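N-acetylglucosamine-6-phosphate deacetylase (Thermotoga maritima, PDB 1O12) probably removes the acetyl group of N-acetylglucosamine-6-phosphate by hydrolysis, using one divalent metal cation per subunit. Local coordinates at residues E141-P146 and L281-V286; E169-L174 and M197-E202; V363-I366 and V371-R374. All blocks are in the same frame, centred on the assembly; numbering follows the deposited sequence.

Overall arrangement
The three contacts all belong to the amidohydrolase part of the chain but sit in different places along it and differ in burial. Contact 1 is a surface meeting of two loops, weakly polar and held by side chains. Contact 2 is buried: an aromatic edge on helix 193-200 meets a loop that follows strand 159-164. Contact 3, the hairpin of strands 362-367 and 370-374, is partly buried and relies chiefly on backbone hydrogen bonds. Contacts 1 and 2 adjoin where Pro146 CB packs on Glu169 O at 3.3 Å. Contact 3 stands apart, its centre about 41 Å from that of contact 2, on the opposite side of the chain's centre, and away from the metal site.

Contact 1 (E141-P146 and L281-V286); sequences EKHIRP and LGDLVV
His143 NE2 donates to Asp283 OD2 across 3.4 Å, a weak hydrogen bond by its length but almost straight, with an angle of 173° at the hydrogen. The contact spans two loops of the amidohydrolase TIM-barrel fold: residues 141-146 follow strand 121-127, whose last residue is the iron ligand Glu127, and Asp283 sits in the turn between strands 278-280 and 285-289 of a small antiparallel sheet. The carboxylate oxygen meets the edge of the imidazole, in the ring plane, while the planes of ring and carboxylate are turned 48° apart. With CG of Asp283 beside its own backbone N (chi1 -63°), the acid group reaches across to the histidine.

Lys142 runs alongside this bond. Its CG lies over the centre of one imidazole face, 4.2 Å above the plane, and the chain continues extended until a bend at its last torsion turns the amine. NZ then lies 3.7 Å from Asp283 CB and 4.4 Å from Asp283 OD2, too far for a direct ionic contact; its hydrogen bond goes to Ser140 OG instead. The positive charge may still stabilise the carboxylate at this distance.

Further along the first loop, Arg145 forms a salt bridge with Glu151 and a hydrogen bond to Thr97 O. The contact is a light surface bridge, burying 117 Å², with the side chain of His143 about 13 Å from the bound iron. Arg145 NH1 also turns back on its own loop, making a weak, bent hydrogen bond of 2.6 Å to His143 O.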
ATOM      1  N   GLU A 141       8.424  -9.966 -28.254  1.00 50.83           N
ATOM      2  CA  GLU A 141       7.268 -10.856 -28.190  1.00 51.90           C
ATOM      3  C   GLU A 141       7.514 -12.194 -28.861  1.00 51.47           C
ATOM      4  O   GLU A 141       6.975 -13.227 -28.424  1.00 51.60           O
ATOM      5  CB  GLU A 141       6.031 -10.186 -28.805  1.00 53.67           C
ATOM      6  CG  GLU A 141       4.719 -10.925 -28.529  1.00 56.78           C
ATOM      7  CD  GLU A 141       3.490 -10.055 -28.769  1.00 58.52           C
ATOM      8  OE1 GLU A 141       3.526  -8.853 -28.419  1.00 60.17           O
ATOM      9  OE2 GLU A 141       2.478 -10.569 -29.292  1.00 60.12           O
ATOM     10  N   LYS A 142       8.341 -12.192 -29.902  1.00 50.38           N
ATOM     11  CA  LYS A 142       8.610 -13.433 -30.615  1.00 50.78           C
ATOM     12  C   LYS A 142       9.282 -14.531 -29.781  1.00 48.82           C
ATOM     13  O   LYS A 142       9.010 -15.702 -29.991  1.00 49.15           O
ATOM     14  CB  LYS A 142       9.418 -13.164 -31.902  1.00 52.24           C
ATOM     15  CG  LYS A 142      10.714 -12.380 -31.738  1.00 54.53           C
ATOM     16  CD  LYS A 142      11.503 -12.351 -33.056  1.00 57.47           C
ATOM     17  CE  LYS A 142      12.758 -11.465 -32.965  1.00 59.21           C
ATOM     18  NZ  LYS A 142      12.443  -9.988 -32.862  1.00 62.23           N
ATOM     19  N   HIS A 143      10.134 -14.160 -28.829  1.00 47.75           N
ATOM     20  CA  HIS A 143      10.829 -15.152 -27.995  1.00 46.56           C
ATOM     21  C   HIS A 143      10.030 -15.630 -26.772  1.00 44.57           C
ATOM     22  O   HIS A 143      10.286 -16.706 -26.249  1.00 43.82           O
ATOM     23  CB  HIS A 143      12.190 -14.604 -27.544  1.00 46.92           C
ATOM     24  CG  HIS A 143      13.135 -14.312 -28.674  1.00 49.53           C
ATOM     25  ND1 HIS A 143      13.550 -15.279 -29.571  1.00 49.40           N
ATOM     26  CD2 HIS A 143      13.805 -13.181 -29.009  1.00 50.39           C
ATOM     27  CE1 HIS A 143      14.438 -14.757 -30.400  1.00 49.93           C
ATOM     28  NE2 HIS A 143      14.612 -13.484 -30.081  1.00 50.24           N
ATOM     29  N   ILE A 144       9.061 -14.826 -26.335  1.00 44.26           N
ATOM     30  CA  ILE A 144       8.224 -15.148 -25.186  1.00 42.90           C
ATOM     31  C   ILE A 144       7.448 -16.438 -25.460  1.00 43.17           C
ATOM     32  O   ILE A 144       6.788 -16.562 -26.481  1.00 43.11           O
ATOM     33  CB  ILE A 144       7.208 -14.004 -24.872  1.00 41.54           C
ATOM     34  CG1 ILE A 144       7.950 -12.671 -24.694  1.00 40.76           C
ATOM     35  CG2 ILE A 144       6.408 -14.349 -23.597  1.00 39.75           C
ATOM     36  CD1 ILE A 144       7.092 -11.548 -24.135  1.00 37.80           C
ATOM     37  N   ARG A 145       7.508 -17.386 -24.536  1.00 41.80           N
ATOM     38  CA  ARG A 145       6.827 -18.648 -24.738  1.00 41.66           C
ATOM     39  C   ARG A 145       6.710 -19.322 -23.383  1.00 42.25           C
ATOM     40  O   ARG A 145       7.359 -18.901 -22.414  1.00 41.61           O
ATOM     41  CB  ARG A 145       7.678 -19.524 -25.655  1.00 40.67           C
ATOM     42  CG  ARG A 145       9.085 -19.711 -25.083  1.00 41.37           C
ATOM     43  CD  ARG A 145      10.003 -20.457 -26.020  1.00 41.46           C
ATOM     44  NE  ARG A 145      11.352 -20.656 -25.475  1.00 40.27           N
ATOM     45  CZ  ARG A 145      12.328 -19.749 -25.491  1.00 39.85           C
ATOM     46  NH1 ARG A 145      12.126 -18.548 -26.027  1.00 40.57           N
ATOM     47  NH2 ARG A 145      13.519 -20.049 -24.981  1.00 38.45           N
ATOM     48  N   PRO A 146       5.883 -20.375 -23.293  1.00 42.41           N
ATOM     49  CA  PRO A 146       5.716 -21.092 -22.027  1.00 42.05           C
ATOM     50  C   PRO A 146       6.885 -22.026 -21.811  1.00 42.36           C
ATOM     51  O   PRO A 146       7.560 -22.438 -22.751  1.00 43.22           O
ATOM     52  CB  PRO A 146       4.416 -21.857 -22.229  1.00 41.09           C
ATOM     53  CG  PRO A 146       4.469 -22.182 -23.682  1.00 41.43           C
ATOM     54  CD  PRO A 146       4.937 -20.881 -24.305  1.00 42.24           C
ATOM     55  N   LEU A 281      17.979  -3.446 -27.347  1.00 63.28           N
ATOM     56  CA  LEU A 281      17.925  -4.391 -26.214  1.00 61.89           C
ATOM     57  C   LEU A 281      17.462  -5.727 -26.799  1.00 61.48           C
ATOM     58  O   LEU A 281      16.280  -5.889 -27.111  1.00 61.15           O
ATOM     59  CB  LEU A 281      16.920  -3.928 -25.143  1.00 59.76           C
ATOM     60  CG  LEU A 281      17.341  -3.814 -23.670  1.00 58.95           C
ATOM     61  CD1 LEU A 281      16.073  -3.941 -22.837  1.00 57.82           C
ATOM     62  CD2 LEU A 281      18.372  -4.885 -23.257  1.00 55.28           C
ATOM     63  N   GLY A 282      18.386  -6.679 -26.931  1.00 61.86           N
ATOM     64  CA  GLY A 282      18.036  -7.952 -27.537  1.00 63.56           C
ATOM     65  C   GLY A 282      17.812  -7.640 -29.012  1.00 65.13           C
ATOM     66  O   GLY A 282      18.727  -7.166 -29.691  1.00 65.69           O
ATOM     67  N   ASP A 283      16.604  -7.879 -29.515  1.00 65.90           N
ATOM     68  CA  ASP A 283      16.291  -7.581 -30.914  1.00 66.66           C
ATOM     69  C   ASP A 283      15.216  -6.486 -30.998  1.00 66.77           C
ATOM     70  O   ASP A 283      14.153  -6.702 -31.585  1.00 67.77           O
ATOM     71  CB  ASP A 283      15.793  -8.854 -31.635  1.00 68.12           C
ATOM     72  CG  ASP A 283      16.859  -9.960 -31.700  1.00 68.71           C
ATOM     73  OD1 ASP A 283      18.069  -9.611 -31.790  1.00 68.75           O
ATOM     74  OD2 ASP A 283      16.483 -11.166 -31.678  1.00 68.13           O
ATOM     75  N   LEU A 284      15.495  -5.315 -30.419  1.00 66.23           N
ATOM     76  CA  LEU A 284      14.544  -4.192 -30.393  1.00 64.98           C
ATOM     77  C   LEU A 284      15.271  -2.862 -30.299  1.00 65.10           C
ATOM     78  O   LEU A 284      16.184  -2.722 -29.489  1.00 66.14           O
ATOM     79  CB  LEU A 284      13.612  -4.304 -29.181  1.00 62.83           C
ATOM     80  CG  LEU A 284      12.621  -5.459 -29.200  1.00 62.50           C
ATOM     81  CD1 LEU A 284      11.826  -5.520 -27.893  1.00 61.56           C
ATOM     82  CD2 LEU A 284      11.701  -5.270 -30.390  1.00 61.88           C
ATOM     83  N   VAL A 285      14.852  -1.879 -31.097  1.00 64.38           N
ATOM     84  CA  VAL A 285      15.495  -0.561 -31.072  1.00 62.22           C
ATOM     85  C   VAL A 285      15.026   0.274 -29.872  1.00 61.03           C
ATOM     86  O   VAL A 285      13.850   0.255 -29.493  1.00 61.03           O
ATOM     87  CB  VAL A 285      15.244   0.221 -32.401  1.00 61.98           C
ATOM     88  CG1 VAL A 285      15.752   1.647 -32.275  1.00 62.18           C
ATOM     89  CG2 VAL A 285      15.970  -0.470 -33.555  1.00 61.32           C
ATOM     90  N   VAL A 286      15.966   1.005 -29.283  1.00 59.07           N
ATOM     91  CA  VAL A 286      15.696   1.829 -28.118  1.00 57.58           C
ATOM     92  C   VAL A 286      16.298   3.209 -28.330  1.00 57.41           C
ATOM     93  O   VAL A 286      17.401   3.336 -28.854  1.00 56.72           O
ATOM     94  CB  VAL A 286      16.330   1.198 -26.850  1.00 56.25           C
ATOM     95  CG1 VAL A 286      15.810   1.863 -25.618  1.00 56.28           C
ATOM     96  CG2 VAL A 286      16.026  -0.276 -26.800  1.00 55.93           C
TER

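Contact 2 (E169-L174 and M197-E202); sequences ESSELL and MKFYKE
Phe199, on helix 193-200 of the TIM-barrel domain, carries almost the whole contact, pushing the rim of its ring against Ser171 in the loop after strand 159-164. CG stands beside the backbone N (chi1 -75°), a setting that brings the far end of the ring to this loop. There CZ lies 3.0 Å from Ser171 OG, close to the ring plane, and CE2 is 3.6 Å from Ser171 O. Glu172 N also lies near the plane at this edge, 3.9 Å from CZ. Phe164 meets the same ring with planes at about 50°, and Pro166 and Val204 touch it as well. Replacing Phe199 with an alanine would probably open a gap beside Ser171 and leave Phe164 without its aromatic neighbour. Tyr200, next in sequence, turns to other partners and hydrogen-bonds Asp233 through its hydroxyl. At Glu202 the backbone N bonds to Phe199 O at 3.1 Å. No hydrogen bond crosses between the segments. Since Ser171 OG is bonded to Pro166 O, the buried hydroxyl is already satisfied, and what it offers Phe199 is contact with aromatic C-H edges, whose slight positive charge probably suits oxygen.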
ATOM      1  N   GLU A 169       1.373 -20.635 -19.095  1.00 51.81           N
ATOM      2  CA  GLU A 169       1.204 -22.080 -19.203  1.00 52.14           C
ATOM      3  C   GLU A 169       2.448 -22.811 -18.720  1.00 50.85           C
ATOM      4  O   GLU A 169       3.569 -22.443 -19.082  1.00 50.85           O
ATOM      5  CB  GLU A 169       0.940 -22.450 -20.666  1.00 53.98           C
ATOM      6  CG  GLU A 169       0.623 -23.921 -20.909  1.00 56.73           C
ATOM      7  CD  GLU A 169       0.899 -24.335 -22.344  1.00 58.10           C
ATOM      8  OE1 GLU A 169       0.590 -23.532 -23.265  1.00 59.04           O
ATOM      9  OE2 GLU A 169       1.424 -25.459 -22.543  1.00 58.07           O
ATOM     10  N   SER A 170       2.239 -23.847 -17.913  1.00 49.94           N
ATOM     11  CA  SER A 170       3.323 -24.676 -17.376  1.00 49.25           C
ATOM     12  C   SER A 170       4.274 -23.939 -16.447  1.00 49.02           C
ATOM     13  O   SER A 170       5.403 -24.373 -16.213  1.00 49.27           O
ATOM     14  CB  SER A 170       4.125 -25.319 -18.516  1.00 48.94           C
ATOM     15  OG  SER A 170       3.351 -26.299 -19.180  1.00 47.62           O
ATOM     16  N   SER A 171       3.810 -22.828 -15.904  1.00 48.66           N
ATOM     17  CA  SER A 171       4.640 -22.055 -15.009  1.00 48.14           C
ATOM     18  C   SER A 171       5.104 -22.921 -13.833  1.00 48.00           C
ATOM     19  O   SER A 171       6.167 -22.682 -13.268  1.00 47.76           O
ATOM     20  CB  SER A 171       3.855 -20.853 -14.498  1.00 47.48           C
ATOM     21  OG  SER A 171       2.773 -21.271 -13.693  1.00 47.77           O
ATOM     22  N   GLU A 172       4.310 -23.932 -13.481  1.00 48.38           N
ATOM     23  CA  GLU A 172       4.621 -24.833 -12.360  1.00 48.93           C
ATOM     24  C   GLU A 172       5.943 -25.602 -12.487  1.00 46.77           C
ATOM     25  O   GLU A 172       6.600 -25.858 -11.485  1.00 47.12           O
ATOM     26  CB  GLU A 172       3.476 -25.837 -12.135  1.00 51.58           C
ATOM     27  CG  GLU A 172       2.152 -25.445 -12.793  1.00 56.52           C
ATOM     28  CD  GLU A 172       2.051 -25.925 -14.249  1.00 59.37           C
ATOM     29  OE1 GLU A 172       1.510 -25.169 -15.096  1.00 60.48           O
ATOM     30  OE2 GLU A 172       2.504 -27.061 -14.538  1.00 60.49           O
ATOM     31  N   LEU A 173       6.327 -25.975 -13.702  1.00 43.94           N
ATOM     32  CA  LEU A 173       7.579 -26.695 -13.898  1.00 41.91           C
ATOM     33  C   LEU A 173       8.765 -25.899 -13.344  1.00 40.52           C
ATOM     34  O   LEU A 173       9.722 -26.473 -12.825  1.00 40.69           O
ATOM     35  CB  LEU A 173       7.822 -26.968 -15.395  1.00 43.02           C
ATOM     36  CG  LEU A 173       6.785 -27.750 -16.229  1.00 43.47           C
ATOM     37  CD1 LEU A 173       7.386 -28.091 -17.611  1.00 42.08           C
ATOM     38  CD2 LEU A 173       6.383 -29.023 -15.503  1.00 40.00           C
ATOM     39  N   LEU A 174       8.696 -24.578 -13.448  1.00 38.43           N
ATOM     40  CA  LEU A 174       9.782 -23.729 -12.981  1.00 38.06           C
ATOM     41  C   LEU A 174      10.115 -23.989 -11.519  1.00 38.20           C
ATOM     42  O   LEU A 174      11.239 -23.780 -11.093  1.00 36.79           O
ATOM     43  CB  LEU A 174       9.442 -22.248 -13.204  1.00 35.00           C
ATOM     44  CG  LEU A 174       9.087 -21.861 -14.638  1.00 33.14           C
ATOM     45  CD1 LEU A 174       8.712 -20.389 -14.659  1.00 32.04           C
ATOM     46  CD2 LEU A 174      10.245 -22.160 -15.611  1.00 31.68           C
HETATM   47  N   MSE A 197      -0.291 -16.556  -5.291  1.00 41.46           N
HETATM   48  CA  MSE A 197      -0.295 -17.333  -4.042  1.00 43.91           C
HETATM   49  C   MSE A 197       0.029 -18.823  -4.216  1.00 43.94           C
HETATM   50  O   MSE A 197       0.576 -19.469  -3.300  1.00 42.56           O
HETATM   51  CB  MSE A 197      -1.644 -17.203  -3.337  1.00 46.00           C
HETATM   52  CG  MSE A 197      -1.856 -15.870  -2.668  1.00 52.26           C
HETATM   53 SE   MSE A 197      -0.631 -15.553  -1.136  1.00 63.85          SE
HETATM   54  CE  MSE A 197      -1.514 -16.686   0.196  1.00 57.78           C
ATOM     55  N   LYS A 198      -0.332 -19.370  -5.372  1.00 42.10           N
ATOM     56  CA  LYS A 198      -0.044 -20.762  -5.638  1.00 43.21           C
ATOM     57  C   LYS A 198       1.468 -20.899  -5.565  1.00 42.67           C
ATOM     58  O   LYS A 198       1.993 -21.907  -5.082  1.00 42.31           O
ATOM     59  CB  LYS A 198      -0.526 -21.144  -7.037  1.00 46.27           C
ATOM     60  CG  LYS A 198      -1.500 -22.317  -7.091  1.00 50.87           C
ATOM     61  CD  LYS A 198      -2.578 -22.087  -8.179  1.00 54.03           C
ATOM     62  CE  LYS A 198      -3.561 -20.948  -7.809  1.00 54.96           C
ATOM     63  NZ  LYS A 198      -4.495 -20.547  -8.925  1.00 55.12           N
ATOM     64  N   PHE A 199       2.172 -19.871  -6.033  1.00 41.08           N
ATOM     65  CA  PHE A 199       3.620 -19.904  -6.008  1.00 40.20           C
ATOM     66  C   PHE A 199       4.213 -19.452  -4.696  1.00 39.89           C
ATOM     67  O   PHE A 199       5.283 -19.899  -4.319  1.00 40.29           O
ATOM     68  CB  PHE A 199       4.203 -19.080  -7.148  1.00 40.12           C
ATOM     69  CG  PHE A 199       4.095 -19.747  -8.473  1.00 39.60           C
ATOM     70  CD1 PHE A 199       2.921 -19.677  -9.203  1.00 40.23           C
ATOM     71  CD2 PHE A 199       5.157 -20.479  -8.978  1.00 38.58           C
ATOM     72  CE1 PHE A 199       2.813 -20.335 -10.429  1.00 41.16           C
ATOM     73  CE2 PHE A 199       5.051 -21.133 -10.189  1.00 38.86           C
ATOM     74  CZ  PHE A 199       3.875 -21.059 -10.916  1.00 38.93           C
ATOM     75  N   TYR A 200       3.523 -18.561  -4.001  1.00 40.62           N
ATOM     76  CA  TYR A 200       4.000 -18.078  -2.721  1.00 40.64           C
ATOM     77  C   TYR A 200       3.960 -19.199  -1.701  1.00 41.77           C
ATOM     78  O   TYR A 200       4.799 -19.263  -0.820  1.00 41.51           O
ATOM     79  CB  TYR A 200       3.125 -16.940  -2.232  1.00 40.76           C
ATOM     80  CG  TYR A 200       3.472 -16.472  -0.837  1.00 40.66           C
ATOM     81  CD1 TYR A 200       4.606 -15.679  -0.610  1.00 38.76           C
ATOM     82  CD2 TYR A 200       2.650 -16.806   0.263  1.00 39.96           C
ATOM     83  CE1 TYR A 200       4.918 -15.216   0.669  1.00 39.34           C
ATOM     84  CE2 TYR A 200       2.953 -16.346   1.558  1.00 38.44           C
ATOM     85  CZ  TYR A 200       4.083 -15.550   1.746  1.00 40.66           C
ATOM     86  OH  TYR A 200       4.366 -15.047   2.993  1.00 41.31           O
ATOM     87  N   LYS A 201       2.970 -20.078  -1.822  1.00 43.78           N
ATOM     88  CA  LYS A 201       2.836 -21.199  -0.904  1.00 44.90           C
ATOM     89  C   LYS A 201       3.953 -22.205  -1.132  1.00 44.80           C
ATOM     90  O   LYS A 201       4.248 -23.007  -0.251  1.00 44.14           O
ATOM     91  CB  LYS A 201       1.512 -21.906  -1.122  1.00 48.21           C
ATOM     92  CG  LYS A 201       0.273 -21.061  -0.911  1.00 52.15           C
ATOM     93  CD  LYS A 201      -0.962 -21.802  -1.474  1.00 54.00           C
ATOM     94  CE  LYS A 201      -2.222 -21.005  -1.225  1.00 55.72           C
ATOM     95  NZ  LYS A 201      -2.347 -20.658   0.233  1.00 56.11           N
ATOM     96  N   GLU A 202       4.565 -22.169  -2.316  1.00 44.47           N
ATOM     97  CA  GLU A 202       5.646 -23.101  -2.637  1.00 44.24           C
ATOM     98  C   GLU A 202       7.025 -22.499  -2.414  1.00 42.61           C
ATOM     99  O   GLU A 202       8.035 -23.111  -2.756  1.00 40.85           O
ATOM    100  CB  GLU A 202       5.552 -23.562  -4.086  1.00 47.27           C
ATOM    101  CG  GLU A 202       4.301 -24.354  -4.460  1.00 53.01           C
ATOM    102  CD  GLU A 202       4.087 -25.638  -3.634  1.00 56.92           C
ATOM    103  OE1 GLU A 202       5.071 -26.330  -3.271  1.00 57.88           O
ATOM    104  OE2 GLU A 202       2.906 -25.970  -3.372  1.00 60.14           O
TER

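Contact 3 (V363-I366 and V371-R374)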
ATOM      1  N   VAL A 363      34.490   5.662  -2.988  1.00 36.67           N
ATOM      2  CA  VAL A 363      35.877   6.046  -3.028  1.00 38.73           C
ATOM      3  C   VAL A 363      36.787   4.813  -3.015  1.00 39.54           C
ATOM      4  O   VAL A 363      37.970   4.906  -3.269  1.00 41.33           O
ATOM      5  CB  VAL A 363      36.222   7.063  -1.867  1.00 39.33           C
ATOM      6  CG1 VAL A 363      35.036   7.255  -0.971  1.00 40.38           C
ATOM      7  CG2 VAL A 363      37.409   6.595  -1.049  1.00 38.86           C
HETATM    8  N   MSE A 364      36.236   3.645  -2.755  1.00 41.10           N
HETATM    9  CA  MSE A 364      37.064   2.452  -2.736  1.00 42.01           C
HETATM   10  C   MSE A 364      36.229   1.191  -2.616  1.00 38.89           C
HETATM   11  O   MSE A 364      35.288   1.124  -1.822  1.00 37.72           O
HETATM   12  CB  MSE A 364      38.065   2.517  -1.578  1.00 48.23           C
HETATM   13  CG  MSE A 364      38.992   1.301  -1.516  1.00 57.86           C
HETATM   14 SE   MSE A 364      40.554   1.471  -0.289  1.00 73.19          SE
HETATM   15  CE  MSE A 364      40.109   0.188   1.112  1.00 65.37           C
ATOM     16  N   THR A 365      36.580   0.192  -3.411  1.00 35.84           N
ATOM     17  CA  THR A 365      35.855  -1.065  -3.394  1.00 34.35           C
ATOM     18  C   THR A 365      36.835  -2.187  -3.125  1.00 34.42           C
ATOM     19  O   THR A 365      37.954  -2.186  -3.623  1.00 35.63           O
ATOM     20  CB  THR A 365      35.119  -1.293  -4.750  1.00 34.15           C
ATOM     21  OG1 THR A 365      34.255  -0.179  -5.008  1.00 32.34           O
ATOM     22  CG2 THR A 365      34.287  -2.564  -4.728  1.00 32.28           C
ATOM     23  N   ILE A 366      36.406  -3.140  -2.317  1.00 34.03           N
ATOM     24  CA  ILE A 366      37.215  -4.282  -1.953  1.00 33.22           C
ATOM     25  C   ILE A 366      36.418  -5.533  -2.236  1.00 35.77           C
ATOM     26  O   ILE A 366      35.273  -5.627  -1.828  1.00 37.98           O
ATOM     27  CB  ILE A 366      37.560  -4.212  -0.468  1.00 32.27           C
ATOM     28  CG1 ILE A 366      38.371  -2.919  -0.224  1.00 30.82           C
ATOM     29  CG2 ILE A 366      38.287  -5.498  -0.013  1.00 29.07           C
ATOM     30  CD1 ILE A 366      38.479  -2.496   1.212  1.00 29.04           C
ATOM     31  N   VAL A 371      41.731  -4.599  -2.861  1.00 40.84           N
ATOM     32  CA  VAL A 371      41.209  -3.325  -3.352  1.00 38.44           C
ATOM     33  C   VAL A 371      41.069  -3.440  -4.853  1.00 38.57           C
ATOM     34  O   VAL A 371      42.065  -3.626  -5.528  1.00 40.33           O
ATOM     35  CB  VAL A 371      42.204  -2.204  -3.113  1.00 37.22           C
ATOM     36  CG1 VAL A 371      41.603  -0.871  -3.518  1.00 33.55           C
ATOM     37  CG2 VAL A 371      42.664  -2.246  -1.670  1.00 36.97           C
ATOM     38  N   VAL A 372      39.866  -3.296  -5.395  1.00 37.56           N
ATOM     39  CA  VAL A 372      39.708  -3.418  -6.834  1.00 35.10           C
ATOM     40  C   VAL A 372      39.313  -2.121  -7.466  1.00 34.01           C
ATOM     41  O   VAL A 372      39.064  -2.057  -8.662  1.00 34.45           O
ATOM     42  CB  VAL A 372      38.674  -4.482  -7.171  1.00 36.71           C
ATOM     43  CG1 VAL A 372      39.283  -5.866  -6.902  1.00 35.44           C
ATOM     44  CG2 VAL A 372      37.410  -4.271  -6.306  1.00 34.97           C
ATOM     45  N   PHE A 373      39.255  -1.078  -6.651  1.00 34.75           N
ATOM     46  CA  PHE A 373      38.883   0.247  -7.136  1.00 35.97           C
ATOM     47  C   PHE A 373      39.172   1.341  -6.123  1.00 38.49           C
ATOM     48  O   PHE A 373      38.898   1.179  -4.936  1.00 40.70           O
ATOM     49  CB  PHE A 373      37.396   0.319  -7.489  1.00 33.49           C
ATOM     50  CG  PHE A 373      36.953   1.698  -7.910  1.00 33.68           C
ATOM     51  CD1 PHE A 373      37.187   2.156  -9.209  1.00 32.42           C
ATOM     52  CD2 PHE A 373      36.375   2.572  -6.982  1.00 33.60           C
ATOM     53  CE1 PHE A 373      36.861   3.454  -9.579  1.00 31.73           C
ATOM     54  CE2 PHE A 373      36.037   3.887  -7.332  1.00 32.43           C
ATOM     55  CZ  PHE A 373      36.281   4.333  -8.636  1.00 34.53           C
ATOM     56  N   ARG A 374      39.734   2.451  -6.605  1.00 41.51           N
ATOM     57  CA  ARG A 374      40.036   3.627  -5.784  1.00 44.35           C
ATOM     58  C   ARG A 374      39.675   4.754  -6.720  1.00 46.42           C
ATOM     59  O   ARG A 374      40.022   4.673  -7.894  1.00 48.00           O
ATOM     60  CB  ARG A 374      41.523   3.742  -5.488  1.00 46.09           C
ATOM     61  CG  ARG A 374      42.149   2.583  -4.750  1.00 48.38           C
ATOM     62  CD  ARG A 374      43.654   2.595  -4.998  1.00 49.71           C
ATOM     63  NE  ARG A 374      44.318   1.574  -4.200  1.00 51.74           N
ATOM     64  CZ  ARG A 374      44.493   1.660  -2.884  1.00 52.18           C
ATOM     65  NH1 ARG A 374      44.059   2.737  -2.220  1.00 51.96           N
ATOM     66  NH2 ARG A 374      45.084   0.662  -2.233  1.00 52.38           N
TER
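Strands 363-366 and 371-374 run antiparallel, their directions 165° apart and their axes 4.6 Å from each other at closest approach. They form a beta hairpin with a classic beta bulge, in which Val372 and Phe373 both face Thr365. Thr365 O accepts a bond of 2.8 Å from Val372 N and a long, weak one from Phe373 N, while Thr365 N donates to Phe373 O at 2.9 Å. At the bulge Val372 CG2 lies 3.4 Å from Thr365 O. Strand 353-356 pairs with the other edge of 362-367.

One sheet face carries Met364, present as selenomethionine, whose CG, anti to the backbone N (chi1 -179°), packs on Val371 CG1 at 3.9 Å, the two side chains crossing at about a right angle. Its selenium then lies beside the Arg374 chain, the two side chains pointing the same way. On the opposite face Thr365 CB meets Phe373 CB at 3.9 Å, and both residues turn towards the end of helix 75-83: Phe373 touches Tyr83, and Thr365 OG1, beside its own backbone N (chi1 -56°), hydrogen-bonds Tyr83 O. The hairpin is thereby joined to that helix. Back on the Met364 face, Val371 CG1 covers one face of the Arg374 guanidinium in its own strand, 3.6 Å above the plane and offset toward the rim.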